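Local coordinates for putative aminomethyltransferase (Leptospirillum rubarum, PDB 3TTG), which is a putative aminomethyltransferase of the glycine cleavage T-protein family that probably binds a folate, at residues P243-L248 and G273-S278; F49-D54 and K125-D130; T24-T29 and E218-A223. All blocks are in the same frame, centred on the assembly; numbering follows the deposited sequence.

Contact 1 (P243-L248 and G273-S278); sequences PAEAGL and GHLNRS
The carboxylate of Glu245 and the guanidinium of Arg277 meet in a one-pronged salt bridge. Glu245 OE2 lies at the guanidinium edge, practically in its plane, and receives Arg277 NE at 3.1 Å with an N-H...O angle of 162°. From the carboxylate's side the approach is different: NE stands above the group, 55° out of its plane. The two planes are inclined by 65°, which precludes a coplanar two-pronged pairing, and Glu245 OE1 instead bonds to Phe242 N. Beyond CG the Glu245 chain is extended and crosses the Arg277 side chain, and Arg277 CG lies 3.3 Å from Glu245 OE2.

The rest of the interface is apolar or backbone in character. Leu275 points toward the turn, and its CD1 branch rests 3.8 Å from Ala244 CB and 4.0 Å from Glu245 CG. Leu269, on helix 263-271, touches both Ala244 and Leu275. Ser278 CA lies 3.5 Å from Glu245 O in a CA-H...O contact. Beside it runs a backbone hydrogen bond between Glu245 and Leu279. Arg277 O is buried by the contact without a polar partner in the model.

Ala244 to Gly247 form a type I beta turn. Here that turn, from the folate-binding region, docks against strand 277-284, the first in sequence, though an interior one, of the antiparallel sheet in the C-terminal barrel region of the T-protein family.

Contact 2 (F49-D54 and K125-D130); sequences FVEGED and KAKITD
Phe49 and Thr129 form one hydrogen-bonded pair of the antiparallel strands 48-51 and 127-130; the N-to-C directions of segments 49-51 and 127-130 differ by 155°. Phe49 N donates to Thr129 O at 2.8 Å, and Thr129 N returns the bond to Phe49 O. Glu51 and Lys127 form the second such pair, with Glu51 N bound to Lys127 O at 3.0 Å and Lys127 N bound in return to Glu51 O. Val50 and Ile128, between them, are a non-hydrogen-bonded pair supported by CA-H...O contacts.

Past the regular strands, a side chain joins the backbone. Asp54 bonds both backbone polar atoms of Lys125: Asp54 N donates to Lys125 O at 2.7 Å, and Asp54 OD2 accepts Lys125 N at 2.9 Å. Lys125 N reaches Asp54 OD2 on its anti side, 33° out of the carboxylate plane. Although Asp54 precedes helix 55-60, its carboxylate makes no capping bond. Gly52 brings its CA within 3.4 Å of the same Lys125 O.

Apolar contacts are few: Val50 CG1 sits 4.3 Å from Ala126 CB, and CG2 faces Ile128 CG1.

Charged chains contribute mainly through their carbons. Glu51 and Lys127 run side by side, Glu51 CG lying 3.9 Å from Lys127 CB, yet their charged ends make no salt bridge. Bends at chi2 and chi4 return Lys127 NZ to its own strand, where it bonds Ile128 O at 2.8 Å.

Strand 127-130 is an outermost strand of a five-stranded antiparallel sheet; strand 48-51 separates it from strand 99-103, to which Val50 is bonded through Ile100. Val50 and Ala126 pack on Phe58 of helix 55-60, whereas Phe49 and Glu51 touch Lys99.

Contact 3 (T24-T29 and E218-A223); sequences TEVSDT and ESSYLA
Ser220 OG donates its proton to Asp28 OD1 at 2.8 Å, and OD1 accepts it with its syn lone pair. Asp28 can present it because CG sits between its backbone N and carbonyl carbon (chi1 58°), which brings the end of the side chain nearer to helix 218-227. A water bridges Glu25 O, Ser219 OG and Ser220 OG, lying 2.7 Å from Ser220 OG. Beside this polar patch, Val26 CG1 packs on Ala223 CB at 3.7 Å, and the methyl Thr29 CG2 approaches Ser220 O at 3.3 Å.

The next shell sets these groups in position. A type I beta turn from Val26 to Thr29, closed by Thr29 N to Val26 O at 3.1 Å, orients Asp28 and leads into helix 29-34. On the helix side, Asp217 OD1 holds both Ser220 N and Ser219 OG. Thr29 OG1 bonds Glu227 OE1, one further tie between the turn and helix 218-227, and Val26 also touches Ser315 of strand 306-316.

Ser220 OG thus works twice, giving its proton to Asp28 OD1 and probably accepting one from the water, which has more acceptors in reach than protons to give. A hydroxyl donated to Asp28 OD1 would fit an ionised carboxylate, though the bond alone does not prove the charge.

From the N terminus, residues 24-29 come first, and contact 3 closes a long loop when they meet helix 218-227, 189 residues later at the closest ends. Contact 2 is nested within that loop: it opens at 49-54, closes at 125-130 and completes one edge of a five-stranded sheet. Contact 1 follows in series, spanning a 24-residue excursion, 13 residues of it helical, before strand 277-284. None of the three cross. Contacts 2 and 3 lie on opposite sides of the chain's centre, their centres about 39 Å apart, and no contact touches another. Together they tie the N-terminal turn to a helix, pair two strands, and join the folate-binding region to the C-terminal sheet.

Contact 1 (P243-L248 and G273-S278)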
loop_
_atom_site.group_PDB
_atom_site.type_symbol
_atom_site.label_atom_id
_atom_site.label_comp_id
_atom_site.label_asym_id
_atom_site.label_seq_id
_atom_site.Cartn_x
_atom_site.Cartn_y
_atom_site.Cartn_z
ATOM N N PRO A 243 -2.500 11.498 6.236
ATOM C CA PRO A 243 -3.353 10.375 5.738
ATOM C C PRO A 243 -4.526 10.823 4.849
ATOM O O PRO A 243 -4.795 10.194 3.815
ATOM C CB PRO A 243 -3.878 9.764 7.051
ATOM C CG PRO A 243 -2.850 10.041 8.028
ATOM C CD PRO A 243 -2.374 11.444 7.713
ATOM N N ALA A 244 -5.219 11.896 5.221
ATOM C CA ALA A 244 -6.346 12.392 4.400
ATOM C C ALA A 244 -5.885 12.946 3.047
ATOM O O ALA A 244 -6.575 12.752 2.052
ATOM C CB ALA A 244 -7.124 13.419 5.126
ATOM N N GLU A 245 -4.697 13.568 2.980
ATOM C CA GLU A 245 -4.152 13.990 1.679
ATOM C C GLU A 245 -3.950 12.778 0.775
ATOM O O GLU A 245 -4.246 12.826 -0.406
ATOM C CB GLU A 245 -2.829 14.711 1.853
ATOM C CG GLU A 245 -3.003 16.054 2.502
ATOM C CD GLU A 245 -1.683 16.780 2.647
ATOM O OE1 GLU A 245 -0.640 16.135 2.924
ATOM O OE2 GLU A 245 -1.703 18.018 2.494
ATOM N N ALA A 246 -3.433 11.698 1.341
ATOM C CA ALA A 246 -3.219 10.419 0.626
ATOM C C ALA A 246 -4.488 9.625 0.272
ATOM O O ALA A 246 -4.379 8.627 -0.451
ATOM C CB ALA A 246 -2.285 9.547 1.432
ATOM N N GLY A 247 -5.683 10.087 0.662
ATOM C CA GLY A 247 -6.912 9.371 0.380
ATOM C C GLY A 247 -7.074 8.086 1.188
ATOM O O GLY A 247 -7.840 7.215 0.788
ATOM N N LEU A 248 -6.373 7.946 2.320
ATOM C CA LEU A 248 -6.303 6.716 3.072
ATOM C C LEU A 248 -6.734 6.844 4.548
ATOM O O LEU A 248 -6.566 5.905 5.296
ATOM C CB LEU A 248 -4.892 6.176 2.984
ATOM C CG LEU A 248 -4.500 5.628 1.633
ATOM C CD1 LEU A 248 -3.031 5.216 1.654
ATOM C CD2 LEU A 248 -5.337 4.382 1.315
ATOM N N GLY A 273 -10.476 21.925 9.462
ATOM C CA GLY A 273 -9.504 22.287 8.469
ATOM C C GLY A 273 -9.963 21.989 7.069
ATOM O O GLY A 273 -11.057 21.446 6.828
ATOM N N HIS A 274 -9.113 22.414 6.149
ATOM C CA HIS A 274 -9.370 22.308 4.722
ATOM C C HIS A 274 -8.239 21.528 4.113
ATOM O O HIS A 274 -7.054 21.787 4.399
ATOM C CB HIS A 274 -9.511 23.719 4.091
ATOM C CG HIS A 274 -9.951 24.751 5.086
ATOM N ND1 HIS A 274 -11.293 24.993 5.326
ATOM C CD2 HIS A 274 -9.214 25.472 5.966
ATOM C CE1 HIS A 274 -11.331 25.881 6.308
ATOM N NE2 HIS A 274 -10.103 26.191 6.731
ATOM N N LEU A 275 -8.613 20.545 3.300
ATOM C CA LEU A 275 -7.666 19.725 2.606
ATOM C C LEU A 275 -7.159 20.540 1.384
ATOM O O LEU A 275 -7.927 20.833 0.465
ATOM C CB LEU A 275 -8.353 18.408 2.207
ATOM C CG LEU A 275 -7.385 17.286 1.896
ATOM C CD1 LEU A 275 -6.950 16.608 3.154
ATOM C CD2 LEU A 275 -7.963 16.326 0.848
ATOM N N ASN A 276 -5.898 20.937 1.407
ATOM C CA ASN A 276 -5.299 21.771 0.361
ATOM C C ASN A 276 -4.891 20.974 -0.892
ATOM O O ASN A 276 -4.869 21.526 -1.989
ATOM C CB ASN A 276 -4.066 22.485 0.904
ATOM C CG ASN A 276 -4.373 23.517 1.968
ATOM O OD1 ASN A 276 -5.320 24.307 1.852
ATOM N ND2 ASN A 276 -3.541 23.582 2.999
ATOM N N ARG A 277 -4.504 19.709 -0.710
ATOM C CA ARG A 277 -4.088 18.876 -1.800
ATOM C C ARG A 277 -4.589 17.470 -1.571
ATOM O O ARG A 277 -4.922 17.121 -0.439
ATOM C CB ARG A 277 -2.584 18.942 -1.965
ATOM C CG ARG A 277 -1.824 18.549 -0.758
ATOM C CD ARG A 277 -0.375 18.816 -0.941
ATOM N NE ARG A 277 0.364 18.456 0.260
ATOM C CZ ARG A 277 1.685 18.476 0.357
ATOM N NH1 ARG A 277 2.429 18.838 -0.685
ATOM N NH2 ARG A 277 2.278 18.131 1.492
ATOM N N SER A 278 -4.716 16.697 -2.647
ATOM C CA SER A 278 -5.259 15.346 -2.593
ATOM C C SER A 278 -4.597 14.439 -3.604
ATOM O O SER A 278 -4.137 14.898 -4.638
ATOM C CB SER A 278 -6.772 15.343 -2.808
ATOM O OG SER A 278 -7.095 15.957 -4.037
#

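Contact 2 (F49-D54 and K125-D130)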
loop_
_atom_site.group_PDB
_atom_site.type_symbol
_atom_site.label_atom_id
_atom_site.label_comp_id
_atom_site.label_asym_id
_atom_site.label_seq_id
_atom_site.Cartn_x
_atom_site.Cartn_y
_atom_site.Cartn_z
ATOM N N PHE A 49 6.407 -8.797 15.660
ATOM C CA PHE A 49 5.369 -9.265 16.599
ATOM C C PHE A 49 5.451 -8.529 17.907
ATOM O O PHE A 49 6.547 -8.191 18.375
ATOM C CB PHE A 49 5.475 -10.773 16.806
ATOM C CG PHE A 49 5.051 -11.513 15.542
ATOM C CD1 PHE A 49 3.733 -11.901 15.356
ATOM C CD2 PHE A 49 5.898 -11.589 14.450
ATOM C CE1 PHE A 49 3.336 -12.539 14.178
ATOM C CE2 PHE A 49 5.496 -12.222 13.267
ATOM C CZ PHE A 49 4.217 -12.664 13.128
ATOM N N VAL A 50 4.280 -8.255 18.496
ATOM C CA VAL A 50 4.181 -7.593 19.785
ATOM C C VAL A 50 3.379 -8.493 20.740
ATOM O O VAL A 50 2.216 -8.833 20.486
ATOM C CB VAL A 50 3.589 -6.181 19.713
ATOM C CG1 VAL A 50 3.694 -5.487 21.080
ATOM C CG2 VAL A 50 4.291 -5.366 18.636
ATOM N N GLU A 51 3.987 -8.822 21.859
ATOM C CA GLU A 51 3.366 -9.642 22.884
ATOM C C GLU A 51 3.401 -8.955 24.209
ATOM O O GLU A 51 4.062 -7.918 24.362
ATOM C CB GLU A 51 4.106 -10.983 22.938
ATOM C CG GLU A 51 5.443 -10.958 23.640
ATOM C CD GLU A 51 6.229 -12.262 23.548
ATOM O OE1 GLU A 51 6.959 -12.571 24.519
ATOM O OE2 GLU A 51 6.110 -12.978 22.523
ATOM N N GLY A 52 2.624 -9.481 25.141
ATOM C CA GLY A 52 2.584 -8.983 26.511
ATOM C C GLY A 52 1.204 -8.527 26.912
ATOM O O GLY A 52 0.344 -8.268 26.072
ATOM N N GLU A 53 1.003 -8.406 28.212
ATOM C CA GLU A 53 -0.280 -8.036 28.792
ATOM C C GLU A 53 -0.745 -6.632 28.363
ATOM O O GLU A 53 -1.937 -6.445 28.190
ATOM C CB GLU A 53 -0.210 -8.133 30.324
ATOM C CG GLU A 53 -0.275 -9.593 30.742
ATOM C CD GLU A 53 0.074 -9.790 32.207
ATOM O OE1 GLU A 53 -0.153 -8.840 32.995
ATOM O OE2 GLU A 53 0.625 -10.864 32.554
ATOM N N ASP A 54 0.182 -5.684 28.151
ATOM C CA ASP A 54 -0.162 -4.310 27.707
ATOM C C ASP A 54 0.048 -4.102 26.210
ATOM O O ASP A 54 0.044 -2.958 25.780
ATOM C CB ASP A 54 0.692 -3.277 28.452
ATOM C CG ASP A 54 0.483 -3.260 29.963
ATOM O OD1 ASP A 54 -0.616 -3.663 30.422
ATOM O OD2 ASP A 54 1.416 -2.864 30.683
ATOM N N LYS A 125 4.139 -3.573 29.905
ATOM C CA LYS A 125 4.189 -5.025 29.743
ATOM C C LYS A 125 3.971 -5.401 28.284
ATOM O O LYS A 125 2.908 -5.867 27.899
ATOM C CB LYS A 125 3.158 -5.710 30.654
ATOM C CG LYS A 125 3.367 -5.441 32.122
ATOM C CD LYS A 125 2.348 -6.183 32.974
ATOM C CE LYS A 125 2.514 -5.876 34.453
ATOM N NZ LYS A 125 3.812 -6.370 34.972
ATOM N N ALA A 126 4.961 -5.102 27.450
ATOM C CA ALA A 126 4.928 -5.434 26.032
ATOM C C ALA A 126 6.350 -5.749 25.606
ATOM O O ALA A 126 7.276 -5.190 26.159
ATOM C CB ALA A 126 4.328 -4.301 25.198
ATOM N N LYS A 127 6.517 -6.630 24.649
ATOM C CA LYS A 127 7.811 -7.035 24.127
ATOM C C LYS A 127 7.703 -7.101 22.604
ATOM O O LYS A 127 6.700 -7.563 22.098
ATOM C CB LYS A 127 8.222 -8.423 24.739
ATOM C CG LYS A 127 9.266 -9.265 23.966
ATOM C CD LYS A 127 10.703 -8.709 24.048
ATOM C CE LYS A 127 11.798 -9.671 23.574
ATOM N NZ LYS A 127 12.020 -9.686 22.093
ATOM N N ILE A 128 8.726 -6.641 21.894
ATOM C CA ILE A 128 8.741 -6.622 20.436
ATOM C C ILE A 128 9.730 -7.656 19.929
ATOM O O ILE A 128 10.835 -7.732 20.450
ATOM C CB ILE A 128 9.095 -5.195 19.916
ATOM C CG1 ILE A 128 8.047 -4.170 20.387
ATOM C CG2 ILE A 128 9.199 -5.193 18.374
ATOM C CD1 ILE A 128 8.630 -2.838 20.581
ATOM N N THR A 129 9.357 -8.414 18.900
ATOM C CA THR A 129 10.228 -9.442 18.273
ATOM C C THR A 129 10.190 -9.300 16.780
ATOM O O THR A 129 9.116 -9.204 16.207
ATOM C CB THR A 129 9.807 -10.863 18.653
ATOM O OG1 THR A 129 9.752 -10.943 20.089
ATOM C CG2 THR A 129 10.786 -11.933 18.102
ATOM N N ASP A 130 11.358 -9.260 16.156
ATOM C CA ASP A 130 11.482 -9.178 14.731
ATOM C C ASP A 130 11.682 -10.620 14.169
ATOM O O ASP A 130 12.726 -11.251 14.395
ATOM C CB ASP A 130 12.656 -8.238 14.420
ATOM C CG ASP A 130 12.854 -8.007 12.950
ATOM O OD1 ASP A 130 12.208 -8.727 12.137
ATOM O OD2 ASP A 130 13.692 -7.161 12.603
#

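Contact 3 (T24-T29 and E218-A223)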
loop_
_atom_site.group_PDB
_atom_site.type_symbol
_atom_site.label_atom_id
_atom_site.label_comp_id
_atom_site.label_asym_id
_atom_site.label_seq_id
_atom_site.Cartn_x
_atom_site.Cartn_y
_atom_site.Cartn_z
ATOM N N THR A 24 5.183 -2.374 -24.554
ATOM C CA THR A 24 5.366 -3.826 -24.445
ATOM C C THR A 24 6.001 -4.295 -23.157
ATOM O O THR A 24 5.726 -5.425 -22.765
ATOM C CB THR A 24 6.192 -4.360 -25.603
ATOM O OG1 THR A 24 7.433 -3.671 -25.621
ATOM C CG2 THR A 24 5.490 -4.215 -26.913
ATOM N N GLU A 25 6.846 -3.464 -22.492
ATOM C CA GLU A 25 7.486 -3.927 -21.244
ATOM C C GLU A 25 6.494 -4.203 -20.101
ATOM O O GLU A 25 6.821 -5.019 -19.254
ATOM C CB GLU A 25 8.540 -2.946 -20.764
ATOM C CG GLU A 25 9.755 -2.903 -21.685
ATOM C CD GLU A 25 10.356 -4.251 -22.063
ATOM O OE1 GLU A 25 11.125 -4.797 -21.239
ATOM O OE2 GLU A 25 10.017 -4.784 -23.150
ATOM N N VAL A 26 5.271 -3.637 -20.122
ATOM C CA VAL A 26 4.254 -3.895 -19.062
ATOM C C VAL A 26 2.966 -4.462 -19.623
ATOM O O VAL A 26 1.940 -4.446 -18.924
ATOM C CB VAL A 26 3.971 -2.599 -18.292
ATOM C CG1 VAL A 26 5.214 -2.178 -17.527
ATOM C CG2 VAL A 26 3.493 -1.483 -19.222
ATOM N N SER A 27 2.998 -4.980 -20.880
ATOM C CA SER A 27 1.809 -5.570 -21.497
ATOM C C SER A 27 1.233 -6.754 -20.682
ATOM O O SER A 27 0.045 -7.043 -20.794
ATOM C CB SER A 27 2.115 -6.044 -22.925
ATOM O OG SER A 27 2.915 -7.210 -22.887
ATOM N N ASP A 28 2.068 -7.457 -19.921
ATOM C CA ASP A 28 1.592 -8.608 -19.150
ATOM C C ASP A 28 0.791 -8.203 -17.877
ATOM O O ASP A 28 0.249 -9.102 -17.247
ATOM C CB ASP A 28 2.726 -9.573 -18.786
ATOM C CG ASP A 28 3.847 -8.960 -17.993
ATOM O OD1 ASP A 28 3.838 -7.720 -17.825
ATOM O OD2 ASP A 28 4.839 -9.670 -17.739
ATOM N N THR A 29 0.599 -6.887 -17.547
ATOM C CA THR A 29 -0.327 -6.579 -16.431
ATOM C C THR A 29 -1.740 -6.974 -16.852
ATOM O O THR A 29 -2.562 -7.347 -16.017
ATOM C CB THR A 29 -0.267 -5.133 -16.001
ATOM O OG1 THR A 29 -0.847 -4.295 -17.004
ATOM C CG2 THR A 29 1.142 -4.697 -15.593
ATOM N N GLU A 218 9.476 -6.824 -11.215
ATOM C CA GLU A 218 9.289 -5.596 -10.420
ATOM C C GLU A 218 8.597 -4.478 -11.215
ATOM O O GLU A 218 7.650 -3.902 -10.688
ATOM C CB GLU A 218 10.641 -5.113 -9.830
ATOM C CG GLU A 218 10.569 -3.772 -9.116
ATOM C CD GLU A 218 11.849 -3.362 -8.402
ATOM O OE1 GLU A 218 12.920 -3.930 -8.726
ATOM O OE2 GLU A 218 11.782 -2.467 -7.523
ATOM N N SER A 219 9.005 -4.205 -12.478
ATOM C CA SER A 219 8.392 -3.116 -13.274
ATOM C C SER A 219 6.912 -3.390 -13.611
ATOM O O SER A 219 6.100 -2.456 -13.604
ATOM C CB SER A 219 9.202 -2.818 -14.550
ATOM O OG SER A 219 9.032 -3.765 -15.592
ATOM N N SER A 220 6.554 -4.639 -13.918
ATOM C CA SER A 220 5.155 -4.984 -14.218
ATOM C C SER A 220 4.319 -5.007 -12.935
ATOM O O SER A 220 3.174 -4.588 -12.956
ATOM C CB SER A 220 5.051 -6.319 -14.953
ATOM O OG SER A 220 5.587 -6.186 -16.260
ATOM N N TYR A 221 4.865 -5.511 -11.833
ATOM C CA TYR A 221 4.177 -5.449 -10.530
ATOM C C TYR A 221 3.841 -3.958 -10.158
ATOM O O TYR A 221 2.690 -3.621 -9.863
ATOM C CB TYR A 221 5.030 -6.115 -9.457
ATOM C CG TYR A 221 4.420 -5.981 -8.062
ATOM C CD1 TYR A 221 3.219 -6.620 -7.735
ATOM C CD2 TYR A 221 4.983 -5.138 -7.115
ATOM C CE1 TYR A 221 2.647 -6.482 -6.472
ATOM C CE2 TYR A 221 4.424 -4.995 -5.851
ATOM C CZ TYR A 221 3.259 -5.671 -5.535
ATOM O OH TYR A 221 2.781 -5.550 -4.266
ATOM N N LEU A 222 4.816 -3.072 -10.257
ATOM C CA LEU A 222 4.611 -1.642 -9.999
ATOM C C LEU A 222 3.615 -0.999 -10.990
ATOM O O LEU A 222 2.830 -0.160 -10.557
ATOM C CB LEU A 222 5.935 -0.849 -9.997
ATOM C CG LEU A 222 6.394 -0.357 -8.661
ATOM C CD1 LEU A 222 5.429 0.765 -8.131
ATOM C CD2 LEU A 222 6.458 -1.502 -7.605
ATOM N N ALA A 223 3.666 -1.356 -12.304
ATOM C CA ALA A 223 2.713 -0.875 -13.290
ATOM C C ALA A 223 1.295 -1.299 -12.880
ATOM O O ALA A 223 0.364 -0.472 -12.890
ATOM C CB ALA A 223 3.077 -1.405 -14.665
HETATM O O HOH W 1 8.079 -6.049 -17.262
#